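Local coordinates for lipoprotein (Colwellia psychrerythraea, PDB 3O0Y), which is of unknown function but belongs to an uncharacterised bacterial family in the clan of zincin-like metallopeptidases, and is probably a membrane-anchored lipoprotein, at residues A[51-56]-A[404-409]; A[345-350]-A[428-433]; A[382-387]-A[447-452]; A[389-394]-A[416-421]. All coordinates share one frame; numbering follows the deposited sequence.

Contact 1: residues A[51-56]-A[404-409]; sequences TMYGLS and YTSPAV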
loop_
_atom_site.group_PDB
_atom_site.type_symbol
_atom_site.label_atom_id
_atom_site.label_comp_id
_atom_site.label_asym_id
_atom_site.label_seq_id
_atom_site.Cartn_x
_atom_site.Cartn_y
_atom_site.Cartn_z
ATOM N N THR A 51 -4.039 -14.655 -6.627
ATOM C CA THR A 51 -5.419 -14.278 -7.026
ATOM C C THR A 51 -5.635 -12.754 -7.269
ATOM O O THR A 51 -6.279 -12.357 -8.244
ATOM C CB THR A 51 -6.422 -14.808 -5.969
ATOM O OG1 THR A 51 -6.294 -16.236 -5.913
ATOM C CG2 THR A 51 -7.891 -14.325 -6.326
ATOM N N MET A 52 -5.071 -11.924 -6.391
ATOM C CA MET A 52 -5.140 -10.457 -6.489
ATOM C C MET A 52 -4.636 -9.998 -7.859
ATOM O O MET A 52 -5.271 -9.146 -8.525
ATOM C CB MET A 52 -4.325 -9.814 -5.323
ATOM C CG MET A 52 -4.574 -8.400 -5.022
ATOM S SD MET A 52 -3.547 -7.843 -3.584
ATOM C CE MET A 52 -1.906 -8.195 -4.204
ATOM N N TYR A 53 -3.549 -10.599 -8.344
ATOM C CA TYR A 53 -2.968 -10.194 -9.630
ATOM C C TYR A 53 -3.540 -10.928 -10.820
ATOM O O TYR A 53 -3.312 -10.566 -12.004
ATOM C CB TYR A 53 -1.476 -10.410 -9.583
ATOM C CG TYR A 53 -0.792 -9.315 -8.899
ATOM C CD1 TYR A 53 -0.888 -8.038 -9.434
ATOM C CD2 TYR A 53 -0.089 -9.510 -7.769
ATOM C CE1 TYR A 53 -0.292 -7.005 -8.885
ATOM C CE2 TYR A 53 0.538 -8.397 -7.140
ATOM C CZ TYR A 53 0.376 -7.155 -7.727
ATOM O OH TYR A 53 0.918 -5.953 -7.287
ATOM N N GLY A 54 -4.436 -11.866 -10.535
ATOM C CA GLY A 54 -5.076 -12.649 -11.563
ATOM C C GLY A 54 -4.197 -13.723 -12.177
ATOM O O GLY A 54 -4.374 -14.060 -13.365
ATOM N N LEU A 55 -3.235 -14.234 -11.408
ATOM C CA LEU A 55 -2.308 -15.215 -11.881
ATOM C C LEU A 55 -2.920 -16.610 -11.809
ATOM O O LEU A 55 -3.790 -16.870 -10.945
ATOM C CB LEU A 55 -1.035 -15.214 -11.068
ATOM C CG LEU A 55 -0.320 -13.859 -11.012
ATOM C CD1 LEU A 55 1.007 -14.067 -10.252
ATOM C CD2 LEU A 55 -0.201 -13.225 -12.473
ATOM N N SER A 56 -2.452 -17.496 -12.698
ATOM C CA SER A 56 -2.970 -18.863 -12.774
ATOM C C SER A 56 -1.820 -19.854 -13.030
ATOM O O SER A 56 -0.622 -19.501 -12.899
ATOM C CB SER A 56 -4.119 -18.923 -13.801
ATOM O OG SER A 56 -3.652 -18.529 -15.065
ATOM N N TYR A 404 -5.815 2.974 -3.857
ATOM C CA TYR A 404 -5.778 2.507 -5.233
ATOM C C TYR A 404 -5.450 1.028 -5.152
ATOM O O TYR A 404 -4.518 0.627 -4.419
ATOM C CB TYR A 404 -4.685 3.205 -6.059
ATOM C CG TYR A 404 -4.538 2.619 -7.438
ATOM C CD1 TYR A 404 -5.441 2.866 -8.397
ATOM C CD2 TYR A 404 -3.496 1.761 -7.749
ATOM C CE1 TYR A 404 -5.316 2.309 -9.657
ATOM C CE2 TYR A 404 -3.352 1.211 -8.975
ATOM C CZ TYR A 404 -4.267 1.430 -9.917
ATOM O OH TYR A 404 -4.141 0.867 -11.151
ATOM N N THR A 405 -6.203 0.238 -5.890
ATOM C CA THR A 405 -5.871 -1.202 -6.127
ATOM C C THR A 405 -5.510 -1.489 -7.544
ATOM O O THR A 405 -6.124 -0.955 -8.452
ATOM C CB THR A 405 -7.012 -2.124 -5.670
ATOM O OG1 THR A 405 -8.242 -1.746 -6.301
ATOM C CG2 THR A 405 -7.197 -2.034 -4.140
ATOM N N SER A 406 -4.403 -2.226 -7.720
ATOM C CA SER A 406 -3.890 -2.512 -9.064
ATOM C C SER A 406 -4.862 -3.324 -9.926
ATOM O O SER A 406 -5.678 -4.108 -9.409
ATOM C CB SER A 406 -2.610 -3.293 -8.917
ATOM O OG SER A 406 -2.175 -3.854 -10.196
ATOM N N PRO A 407 -4.803 -3.116 -11.234
ATOM C CA PRO A 407 -5.513 -4.087 -12.102
ATOM C C PRO A 407 -4.923 -5.514 -11.994
ATOM O O PRO A 407 -3.797 -5.707 -11.579
ATOM C CB PRO A 407 -5.247 -3.570 -13.490
ATOM C CG PRO A 407 -4.485 -2.238 -13.329
ATOM C CD PRO A 407 -3.852 -2.311 -11.989
ATOM N N ALA A 408 -5.708 -6.497 -12.368
ATOM C CA ALA A 408 -5.157 -7.812 -12.666
ATOM C C ALA A 408 -4.260 -7.665 -13.901
ATOM O O ALA A 408 -4.548 -6.812 -14.766
ATOM C CB ALA A 408 -6.352 -8.771 -12.974
ATOM N N VAL A 409 -3.194 -8.451 -13.978
ATOM C CA VAL A 409 -2.236 -8.328 -15.078
ATOM C C VAL A 409 -2.954 -8.355 -16.408
ATOM O O VAL A 409 -2.704 -7.546 -17.291
ATOM C CB VAL A 409 -1.124 -9.352 -15.015
ATOM C CG1 VAL A 409 -0.098 -9.101 -16.131
ATOM C CG2 VAL A 409 -0.490 -9.290 -13.699
HETATM O O HOH W 1 -5.342 -5.970 -7.494
HETATM O O HOH W 2 0.871 -4.009 -9.622
#
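Tyr53 carries most of this contact, lying along residues 406-409, which follow strand 402-405. Its CB has the methyl CG2 of Val409 as a loose neighbour at 4.4 Å. Next out, CD1 passes the carbonyl oxygen of Pro407, and CE1 then brings the ring edge to the hydroxyl of Ser406, 3.9 Å from OG. At the tip, OH binds a water 3.0 Å away, which donates a bond on to Ser406 OG. That hydroxyl in turn donates to Pro407 O at 2.8 Å, in the carbonyl plane and on a lone pair, so a small serine fits between ring edge and backbone. With CG anti to the carbonyl carbon (chi1 -81°), the ring stands off Tyr53 O, which accepts Val409 N at 2.9 Å in a fairly straight bond (163°). Gly54 ends helix 47-53 in a Schellman motif; its positive phi suits glycine, and a CB there would crowd Ala408 CB. Leu55 CD2 reaches Val409 CG2 at 4.1 Å, both also resting on Phe459. One direct backbone bond, a water bridge and a narrow apolar strip imply a junction that positions the loop after strand 402-405 against a helix end, partly through solvent.

Contact 2: residues A[345-350]-A[428-433]; sequences PRFLYE and PKFGLK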
loop_
_atom_site.group_PDB
_atom_site.type_symbol
_atom_site.label_atom_id
_atom_site.label_comp_id
_atom_site.label_asym_id
_atom_site.label_seq_id
_atom_site.Cartn_x
_atom_site.Cartn_y
_atom_site.Cartn_z
ATOM N N PRO A 345 -19.572 26.107 4.444
ATOM C CA PRO A 345 -20.417 25.367 3.573
ATOM C C PRO A 345 -19.950 25.241 2.115
ATOM O O PRO A 345 -20.297 24.270 1.435
ATOM C CB PRO A 345 -21.780 26.096 3.651
ATOM C CG PRO A 345 -21.552 27.301 4.376
ATOM C CD PRO A 345 -20.282 27.200 5.125
ATOM N N ARG A 346 -19.220 26.231 1.592
ATOM C CA ARG A 346 -18.758 26.159 0.257
ATOM C C ARG A 346 -17.814 24.960 0.039
ATOM O O ARG A 346 -17.579 24.635 -1.092
ATOM C CB ARG A 346 -18.026 27.448 -0.149
ATOM C CG ARG A 346 -16.820 27.728 0.665
ATOM C CD ARG A 346 -16.223 29.113 0.309
ATOM N NE ARG A 346 -15.223 29.536 1.272
ATOM C CZ ARG A 346 -14.254 30.427 1.032
ATOM N NH1 ARG A 346 -14.113 31.039 -0.170
ATOM N NH2 ARG A 346 -13.451 30.714 2.011
ATOM N N PHE A 347 -17.263 24.391 1.096
ATOM C CA PHE A 347 -16.283 23.288 1.027
ATOM C C PHE A 347 -16.874 21.931 1.393
ATOM O O PHE A 347 -16.118 20.945 1.524
ATOM C CB PHE A 347 -15.002 23.572 1.796
ATOM C CG PHE A 347 -14.268 24.794 1.327
ATOM C CD1 PHE A 347 -13.928 24.931 -0.026
ATOM C CD2 PHE A 347 -13.937 25.834 2.202
ATOM C CE1 PHE A 347 -13.279 26.055 -0.458
ATOM C CE2 PHE A 347 -13.265 26.932 1.765
ATOM C CZ PHE A 347 -12.970 27.078 0.429
ATOM N N LEU A 348 -18.191 21.854 1.557
ATOM C CA LEU A 348 -18.824 20.597 2.068
ATOM C C LEU A 348 -19.886 20.136 1.111
ATOM O O LEU A 348 -20.842 20.900 0.749
ATOM C CB LEU A 348 -19.463 20.835 3.428
ATOM C CG LEU A 348 -18.539 21.132 4.578
ATOM C CD1 LEU A 348 -19.390 21.652 5.759
ATOM C CD2 LEU A 348 -17.658 19.901 4.861
ATOM N N TYR A 349 -19.781 18.886 0.663
ATOM C CA TYR A 349 -20.870 18.256 -0.013
ATOM C C TYR A 349 -21.982 17.945 0.954
ATOM O O TYR A 349 -21.737 17.678 2.157
ATOM C CB TYR A 349 -20.393 16.938 -0.698
ATOM C CG TYR A 349 -19.337 17.087 -1.752
ATOM C CD1 TYR A 349 -19.680 17.529 -3.011
ATOM C CD2 TYR A 349 -18.005 16.863 -1.466
ATOM C CE1 TYR A 349 -18.717 17.669 -3.989
ATOM C CE2 TYR A 349 -17.006 16.976 -2.445
ATOM C CZ TYR A 349 -17.391 17.414 -3.696
ATOM O OH TYR A 349 -16.439 17.591 -4.673
ATOM N N GLU A 350 -23.196 17.949 0.439
ATOM C CA GLU A 350 -24.357 17.663 1.261
ATOM C C GLU A 350 -24.287 16.203 1.742
ATOM O O GLU A 350 -23.867 15.307 0.980
ATOM C CB GLU A 350 -25.624 17.924 0.413
ATOM C CG GLU A 350 -26.908 17.570 1.093
ATOM C CD GLU A 350 -28.151 17.863 0.228
ATOM O OE1 GLU A 350 -28.403 17.172 -0.825
ATOM O OE2 GLU A 350 -28.859 18.823 0.644
ATOM N N PRO A 428 -13.616 17.325 2.472
ATOM C CA PRO A 428 -13.768 18.720 2.085
ATOM C C PRO A 428 -13.435 18.885 0.608
ATOM O O PRO A 428 -12.508 18.285 0.055
ATOM C CB PRO A 428 -12.726 19.444 2.936
ATOM C CG PRO A 428 -11.671 18.430 3.264
ATOM C CD PRO A 428 -12.499 17.123 3.417
ATOM N N LYS A 429 -14.164 19.764 -0.053
ATOM C CA LYS A 429 -13.955 19.908 -1.466
ATOM C C LYS A 429 -12.530 20.247 -1.870
ATOM O O LYS A 429 -12.108 19.866 -2.984
ATOM C CB LYS A 429 -14.883 20.917 -2.079
ATOM C CG LYS A 429 -16.403 20.520 -1.897
ATOM C CD LYS A 429 -17.277 21.420 -2.746
ATOM C CE LYS A 429 -18.773 21.099 -2.555
ATOM N NZ LYS A 429 -19.632 21.892 -3.481
ATOM N N PHE A 430 -11.869 21.031 -1.045
ATOM C CA PHE A 430 -10.483 21.520 -1.346
ATOM C C PHE A 430 -9.409 20.438 -1.248
ATOM O O PHE A 430 -8.267 20.687 -1.566
ATOM C CB PHE A 430 -10.124 22.708 -0.466
ATOM C CG PHE A 430 -10.237 22.476 1.019
ATOM C CD1 PHE A 430 -9.315 21.707 1.690
ATOM C CD2 PHE A 430 -11.234 23.104 1.759
ATOM C CE1 PHE A 430 -9.364 21.527 3.032
ATOM C CE2 PHE A 430 -11.321 22.923 3.156
ATOM C CZ PHE A 430 -10.400 22.165 3.802
ATOM N N GLY A 431 -9.775 19.244 -0.760
ATOM C CA GLY A 431 -8.821 18.142 -0.693
ATOM C C GLY A 431 -8.963 17.050 -1.738
ATOM O O GLY A 431 -8.113 16.146 -1.844
ATOM N N LEU A 432 -10.023 17.129 -2.533
ATOM C CA LEU A 432 -10.326 16.052 -3.452
ATOM C C LEU A 432 -9.468 15.991 -4.707
ATOM O O LEU A 432 -9.223 14.894 -5.202
ATOM C CB LEU A 432 -11.801 16.086 -3.779
ATOM C CG LEU A 432 -12.399 14.944 -4.582
ATOM C CD1 LEU A 432 -12.213 13.603 -3.850
ATOM C CD2 LEU A 432 -13.983 15.209 -4.829
ATOM N N LYS A 433 -9.082 17.129 -5.277
ATOM C CA LYS A 433 -8.225 17.092 -6.456
ATOM C C LYS A 433 -6.925 16.385 -6.112
ATOM O O LYS A 433 -6.534 15.411 -6.793
ATOM C CB LYS A 433 -7.930 18.511 -6.989
ATOM C CG LYS A 433 -8.961 19.079 -7.894
ATOM C CD LYS A 433 -8.451 20.481 -8.413
ATOM C CE LYS A 433 -9.391 21.158 -9.315
ATOM N NZ LYS A 433 -8.990 22.555 -9.653
HETATM O O HOH W 3 -19.072 24.590 -3.249
HETATM O O HOH W 4 -22.076 21.330 -1.299
HETATM O O HOH W 5 -13.954 18.803 -4.976
#
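Phe430 drives the edge of its ring into the face of Phe347, a T-shaped pair with planes at 79° and CD2 of Phe430 3.5 Å from CG of Phe347. Phe430 makes this approach with CG between its backbone N and carbonyl carbon (chi1 56°). Arg346 CG covers the opposite face of Phe347, so flat phenylalanine suits this slot, which Leu341 and Phe492 also line. Beside it Lys429 N donates to Phe347 O at 2.8 Å, with Pro428 CA giving the same oxygen a CA-H...O contact. The bond pins the loop between helices 334-342 and 353-373 to the residues that lead into helix 432-439, and side chains of both segments also touch those first two helices. On the Tyr349 side, the extended Lys429 chain runs over the ring, CE lying 3.9 Å from its centroid in a CH-pi contact. Tyr349 OH touches Leu432 CD2 at 3.4 Å, bonds Asp362 and takes a bond from a water that also donates to Lys429 O. A phenylalanine in place of Tyr349 would probably leave Asp362 and that water without their phenol partner. Toward solvent the packing gives way to water: Lys429 NZ donates to one 2.8 Å away that donates to Arg346 O, while Glu358 offers only a long, weak ion pair.

Contact 3: residues A[382-387]-A[447-452]; sequences PSYQVE and QIALNL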
loop_
_atom_site.group_PDB
_atom_site.type_symbol
_atom_site.label_atom_id
_atom_site.label_comp_id
_atom_site.label_asym_id
_atom_site.label_seq_id
_atom_site.Cartn_x
_atom_site.Cartn_y
_atom_site.Cartn_z
ATOM N N PRO A 382 -0.729 4.102 -20.537
ATOM C CA PRO A 382 -0.739 2.687 -20.174
ATOM C C PRO A 382 -1.980 1.988 -20.742
ATOM O O PRO A 382 -2.952 2.655 -21.082
ATOM C CB PRO A 382 -0.813 2.701 -18.678
ATOM C CG PRO A 382 -1.326 4.036 -18.314
ATOM C CD PRO A 382 -0.918 4.982 -19.364
ATOM N N SER A 383 -1.940 0.661 -20.859
ATOM C CA SER A 383 -3.022 -0.097 -21.502
ATOM C C SER A 383 -4.236 -0.427 -20.574
ATOM O O SER A 383 -5.121 -1.211 -20.977
ATOM C CB SER A 383 -2.492 -1.426 -22.025
ATOM O OG SER A 383 -2.158 -2.276 -20.925
ATOM N N TYR A 384 -4.304 0.188 -19.393
ATOM C CA TYR A 384 -5.327 -0.039 -18.400
ATOM C C TYR A 384 -6.013 1.281 -18.053
ATOM O O TYR A 384 -5.342 2.289 -18.003
ATOM C CB TYR A 384 -4.741 -0.589 -17.104
ATOM C CG TYR A 384 -3.916 -1.809 -17.249
ATOM C CD1 TYR A 384 -4.432 -3.080 -16.916
ATOM C CD2 TYR A 384 -2.557 -1.723 -17.530
ATOM C CE1 TYR A 384 -3.624 -4.196 -16.993
ATOM C CE2 TYR A 384 -1.745 -2.873 -17.607
ATOM C CZ TYR A 384 -2.317 -4.096 -17.347
ATOM O OH TYR A 384 -1.551 -5.229 -17.358
ATOM N N GLN A 385 -7.348 1.262 -17.990
ATOM C CA GLN A 385 -8.093 2.473 -17.683
ATOM C C GLN A 385 -8.577 2.361 -16.254
ATOM O O GLN A 385 -9.209 1.385 -15.913
ATOM C CB GLN A 385 -9.307 2.632 -18.604
ATOM C CG GLN A 385 -8.953 3.255 -19.947
ATOM C CD GLN A 385 -10.064 4.208 -20.478
ATOM O OE1 GLN A 385 -11.271 4.103 -20.111
ATOM N NE2 GLN A 385 -9.656 5.143 -21.346
ATOM N N VAL A 386 -8.416 3.405 -15.465
ATOM C CA VAL A 386 -8.824 3.378 -14.088
ATOM C C VAL A 386 -10.337 3.550 -13.922
ATOM O O VAL A 386 -10.998 4.164 -14.766
ATOM C CB VAL A 386 -8.105 4.536 -13.312
ATOM C CG1 VAL A 386 -8.626 5.929 -13.747
ATOM C CG2 VAL A 386 -8.252 4.387 -11.809
ATOM N N GLU A 387 -10.858 2.977 -12.866
ATOM C CA GLU A 387 -12.257 3.134 -12.510
ATOM C C GLU A 387 -12.361 3.636 -11.071
ATOM O O GLU A 387 -11.506 3.351 -10.257
ATOM C CB GLU A 387 -13.017 1.820 -12.641
ATOM C CG GLU A 387 -13.040 1.365 -14.106
ATOM C CD GLU A 387 -13.971 0.177 -14.397
ATOM O OE1 GLU A 387 -14.756 -0.261 -13.475
ATOM O OE2 GLU A 387 -13.827 -0.322 -15.552
ATOM N N GLN A 447 1.276 5.111 -12.879
ATOM C CA GLN A 447 2.592 4.510 -12.621
ATOM C C GLN A 447 2.505 3.011 -12.600
ATOM O O GLN A 447 3.238 2.335 -13.368
ATOM C CB GLN A 447 3.188 5.055 -11.345
ATOM C CG GLN A 447 4.498 4.482 -10.912
ATOM C CD GLN A 447 4.331 3.232 -10.113
ATOM O OE1 GLN A 447 3.829 3.261 -9.003
ATOM N NE2 GLN A 447 4.927 2.113 -10.632
ATOM N N ILE A 448 1.569 2.495 -11.811
ATOM C CA ILE A 448 1.433 1.002 -11.684
ATOM C C ILE A 448 1.067 0.337 -13.017
ATOM O O ILE A 448 1.608 -0.678 -13.408
ATOM C CB ILE A 448 0.436 0.673 -10.574
ATOM C CG1 ILE A 448 1.120 0.921 -9.234
ATOM C CG2 ILE A 448 -0.135 -0.780 -10.652
ATOM C CD1 ILE A 448 0.205 0.942 -8.067
ATOM N N ALA A 449 0.127 0.911 -13.736
ATOM C CA ALA A 449 -0.256 0.401 -15.010
ATOM C C ALA A 449 0.868 0.430 -16.042
ATOM O O ALA A 449 1.112 -0.562 -16.769
ATOM C CB ALA A 449 -1.528 1.199 -15.535
ATOM N N LEU A 450 1.635 1.531 -16.084
ATOM C CA LEU A 450 2.831 1.544 -16.943
ATOM C C LEU A 450 3.820 0.446 -16.538
ATOM O O LEU A 450 4.398 -0.183 -17.399
ATOM C CB LEU A 450 3.477 2.936 -16.996
ATOM C CG LEU A 450 2.744 3.956 -17.831
ATOM C CD1 LEU A 450 3.326 5.403 -17.578
ATOM C CD2 LEU A 450 2.779 3.578 -19.393
ATOM N N ASN A 451 4.039 0.244 -15.240
ATOM C CA ASN A 451 4.982 -0.773 -14.830
ATOM C C ASN A 451 4.487 -2.153 -15.272
ATOM O O ASN A 451 5.301 -2.940 -15.778
ATOM C CB ASN A 451 5.129 -0.765 -13.346
ATOM C CG ASN A 451 6.357 -1.509 -12.862
ATOM O OD1 ASN A 451 7.066 -2.239 -13.626
ATOM N ND2 ASN A 451 6.625 -1.357 -11.591
ATOM N N LEU A 452 3.166 -2.401 -15.168
ATOM C CA LEU A 452 2.649 -3.687 -15.607
ATOM C C LEU A 452 2.851 -3.900 -17.085
ATOM O O LEU A 452 3.168 -5.019 -17.533
ATOM C CB LEU A 452 1.167 -3.778 -15.324
ATOM C CG LEU A 452 0.769 -3.986 -13.907
ATOM C CD1 LEU A 452 -0.834 -3.836 -13.817
ATOM C CD2 LEU A 452 1.283 -5.323 -13.291
HETATM O O HOH W 6 0.282 -5.180 -19.430
#
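Pro382 and Tyr384 both close on Ala449 CB, from directions about a right angle apart: Pro382 CB approaches it to 3.6 Å and Tyr384 CD2 to 3.7 Å. Only a methyl is there, and alanine's small size lets the loop come this near the helix. No direct hydrogen bond joins the two segments; the contact rests on apolar side-chain packing. Tyr384 has CG anti to its carbonyl carbon (chi1 -54°), which lays the ring along the helix from Ala449 toward Leu452. Leu452 meets it roughly at a right angle, its CD1 over the ring face, 4.2 Å from the centroid, and its CB 3.7 Å from Tyr384 OH. Leu450 has nearly the same rotamer as Leu452 (chi1 -75° against -74°) but leaves another side of the helix; its CD2 lies 3.7 Å from Pro382 CA, against the rigid pyrrolidine. At the ring's end, Tyr384 OH bonds Val409 O and receives a water's hydrogen. A leucine in place of Tyr384 would probably leave Val409 O without this hydroxyl and Leu452 CD1 without the ring face it rests on. Beyond these side chains, His445 of helix 444-452 binds Tyr384 O, Leu588 of helix 580-588 backs Leu450, and Glu387 carries the loop into the sheet by pairing with Tyr417 of strand 416-419.

Contact 4: residues A[389-394]-A[416-421]; sequences KSFPVE and IYWINL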
loop_
_atom_site.group_PDB
_atom_site.type_symbol
_atom_site.label_atom_id
_atom_site.label_comp_id
_atom_site.label_asym_id
_atom_site.label_seq_id
_atom_site.Cartn_x
_atom_site.Cartn_y
_atom_site.Cartn_z
ATOM N N LYS A 389 -14.603 3.694 -7.497
ATOM C CA LYS A 389 -15.607 3.016 -6.684
ATOM C C LYS A 389 -15.602 3.569 -5.259
ATOM O O LYS A 389 -14.574 3.971 -4.772
ATOM C CB LYS A 389 -15.340 1.526 -6.560
ATOM C CG LYS A 389 -15.534 0.747 -7.869
ATOM C CD LYS A 389 -15.349 -0.814 -7.680
ATOM C CE LYS A 389 -16.532 -1.512 -6.994
ATOM N NZ LYS A 389 -16.507 -3.098 -6.956
ATOM N N SER A 390 -16.778 3.571 -4.620
ATOM C CA SER A 390 -16.853 3.946 -3.220
ATOM C C SER A 390 -16.585 2.696 -2.409
ATOM O O SER A 390 -16.996 1.596 -2.809
ATOM C CB SER A 390 -18.202 4.608 -2.877
ATOM O OG SER A 390 -19.275 3.773 -3.253
ATOM N N PHE A 391 -15.967 2.817 -1.243
ATOM C CA PHE A 391 -15.899 1.699 -0.346
ATOM C C PHE A 391 -17.319 1.295 0.048
ATOM O O PHE A 391 -18.179 2.134 0.264
ATOM C CB PHE A 391 -15.127 2.018 0.923
ATOM C CG PHE A 391 -13.662 2.111 0.748
ATOM C CD1 PHE A 391 -12.894 0.974 0.614
ATOM C CD2 PHE A 391 -13.009 3.306 0.777
ATOM C CE1 PHE A 391 -11.518 1.043 0.537
ATOM C CE2 PHE A 391 -11.623 3.380 0.646
ATOM C CZ PHE A 391 -10.878 2.261 0.527
ATOM N N PRO A 392 -17.587 -0.019 0.103
ATOM C CA PRO A 392 -18.933 -0.472 0.516
ATOM C C PRO A 392 -19.227 -0.026 1.946
ATOM O O PRO A 392 -18.301 0.085 2.743
ATOM C CB PRO A 392 -18.826 -2.011 0.485
ATOM C CG PRO A 392 -17.576 -2.335 -0.318
ATOM C CD PRO A 392 -16.679 -1.115 -0.273
ATOM N N VAL A 393 -20.514 0.092 2.268
ATOM C CA VAL A 393 -20.957 0.581 3.579
ATOM C C VAL A 393 -20.413 -0.301 4.718
ATOM O O VAL A 393 -19.991 0.203 5.777
ATOM C CB VAL A 393 -22.471 0.714 3.612
ATOM C CG1 VAL A 393 -22.961 0.682 5.056
ATOM C CG2 VAL A 393 -22.932 1.981 2.838
ATOM N N GLU A 394 -20.283 -1.598 4.456
ATOM C CA GLU A 394 -19.738 -2.555 5.433
ATOM C C GLU A 394 -18.327 -2.345 5.821
ATOM O O GLU A 394 -17.912 -2.822 6.882
ATOM C CB GLU A 394 -19.817 -4.009 4.917
ATOM C CG GLU A 394 -21.080 -4.346 4.163
ATOM C CD GLU A 394 -21.052 -3.962 2.667
ATOM O OE1 GLU A 394 -20.285 -4.601 1.891
ATOM O OE2 GLU A 394 -21.881 -3.080 2.272
ATOM N N ILE A 416 -8.542 0.360 -9.606
ATOM C CA ILE A 416 -9.625 1.120 -8.958
ATOM C C ILE A 416 -9.113 2.115 -7.946
ATOM O O ILE A 416 -8.314 1.789 -7.055
ATOM C CB ILE A 416 -10.603 0.133 -8.231
ATOM C CG1 ILE A 416 -11.187 -0.873 -9.274
ATOM C CG2 ILE A 416 -11.742 0.880 -7.490
ATOM C CD1 ILE A 416 -11.764 -2.110 -8.595
ATOM N N TYR A 417 -9.626 3.326 -8.085
ATOM C CA TYR A 417 -9.526 4.386 -7.133
ATOM C C TYR A 417 -10.756 4.265 -6.255
ATOM O O TYR A 417 -11.876 4.483 -6.671
ATOM C CB TYR A 417 -9.413 5.730 -7.866
ATOM C CG TYR A 417 -9.628 7.016 -7.060
ATOM C CD1 TYR A 417 -9.496 7.088 -5.703
ATOM C CD2 TYR A 417 -9.835 8.195 -7.745
ATOM C CE1 TYR A 417 -9.666 8.302 -5.030
ATOM C CE2 TYR A 417 -10.041 9.393 -7.055
ATOM C CZ TYR A 417 -9.923 9.436 -5.714
ATOM O OH TYR A 417 -10.082 10.625 -5.041
ATOM N N TRP A 418 -10.498 3.849 -5.019
ATOM C CA TRP A 418 -11.498 3.751 -4.017
ATOM C C TRP A 418 -11.610 5.034 -3.203
ATOM O O TRP A 418 -10.588 5.600 -2.744
ATOM C CB TRP A 418 -11.191 2.656 -3.041
ATOM C CG TRP A 418 -11.150 1.316 -3.626
ATOM C CD1 TRP A 418 -10.051 0.748 -4.192
ATOM C CD2 TRP A 418 -12.227 0.354 -3.765
ATOM N NE1 TRP A 418 -10.356 -0.530 -4.647
ATOM C CE2 TRP A 418 -11.683 -0.785 -4.418
ATOM C CE3 TRP A 418 -13.574 0.357 -3.431
ATOM C CZ2 TRP A 418 -12.456 -1.913 -4.734
ATOM C CZ3 TRP A 418 -14.368 -0.738 -3.749
ATOM C CH2 TRP A 418 -13.786 -1.888 -4.386
ATOM N N ILE A 419 -12.842 5.488 -3.039
ATOM C CA ILE A 419 -13.130 6.678 -2.231
ATOM C C ILE A 419 -14.058 6.371 -1.061
ATOM O O ILE A 419 -15.033 5.648 -1.235
ATOM C CB ILE A 419 -13.708 7.807 -3.174
ATOM C CG1 ILE A 419 -13.879 9.091 -2.395
ATOM C CG2 ILE A 419 -14.982 7.361 -3.835
ATOM C CD1 ILE A 419 -12.580 9.797 -2.028
ATOM N N ASN A 420 -13.758 6.912 0.138
ATOM C CA ASN A 420 -14.606 6.693 1.325
ATOM C C ASN A 420 -15.677 7.762 1.435
ATOM O O ASN A 420 -15.341 8.950 1.617
ATOM C CB ASN A 420 -13.746 6.758 2.566
ATOM C CG ASN A 420 -14.420 6.169 3.738
ATOM O OD1 ASN A 420 -15.602 6.377 3.964
ATOM N ND2 ASN A 420 -13.671 5.400 4.527
ATOM N N LEU A 421 -16.931 7.389 1.196
ATOM C CA LEU A 421 -18.038 8.333 1.284
ATOM C C LEU A 421 -18.761 8.337 2.633
ATOM O O LEU A 421 -19.879 8.904 2.749
ATOM C CB LEU A 421 -18.980 8.066 0.141
ATOM C CG LEU A 421 -18.472 7.977 -1.294
ATOM C CD1 LEU A 421 -19.622 7.605 -2.208
ATOM C CD2 LEU A 421 -17.816 9.337 -1.596
HETATM O O HOH W 7 -17.738 4.646 1.221
#
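Lys389 and Trp418 stand side by side on one face of a parallel strand pair, and the aliphatic part of the lysine rests on the indole: CB lies 4.1 Å from the centroid of its six-membered ring. Ile416 CG2 meets that same indole face and touches Lys389 CB at 3.8 Å. In turn Trp418 CB sits over the face of Phe391, 3.9 Å from its centroid, and the Phe391 and indole rings are nearly parallel but slid well apart. A chi1 of -74° turns the Phe391 ring beside its own backbone N, toward Trp418 CB. Three backbone bonds hold the register: Lys389 N to Tyr417 O at 3.0 Å, Ile419 N to Lys389 O at 2.9 Å, and Phe391 N to Ile419 O. They join edge strand 387-390 to 416-419, the middle strand of a three-stranded mixed sheet whose other edge, 402-405, runs antiparallel to 416-419. On the other face from Lys389 and Trp418, Ser390 CB presses on Leu421 CD1, just past the strand, at 3.4 Å, tighter than usual, where a small serine suits the close approach. A water then links Phe391 O to Leu421 N. Farther out, Thr405 takes a bond from Trp418 NE1, Arg150 makes a cation-pi contact with the indole, and helices 353-373 and 432-439 pack on Ile419.

From the N terminus, contact 1 opens first, at the end of helix 47-53, and closes the longest loop when the chain returns at the end of strand 402-405 and the loop after it, 348 residues on. Before that return contacts 2, 3 and 4 have opened, so contact 1 crosses all three. Contact 4 closes next, completing the parallel strand pair; both of its segments lie within the spans of contacts 2 and 3. Contact 2 then closes at the start of helix 432-439, and contact 3 closes last, on helix 444-452, so these two cross. Contacts 1, 3 and 4 meet around the small sheet, while contact 2 reaches it through Leu432, which packs on Tyr417 and Ile419.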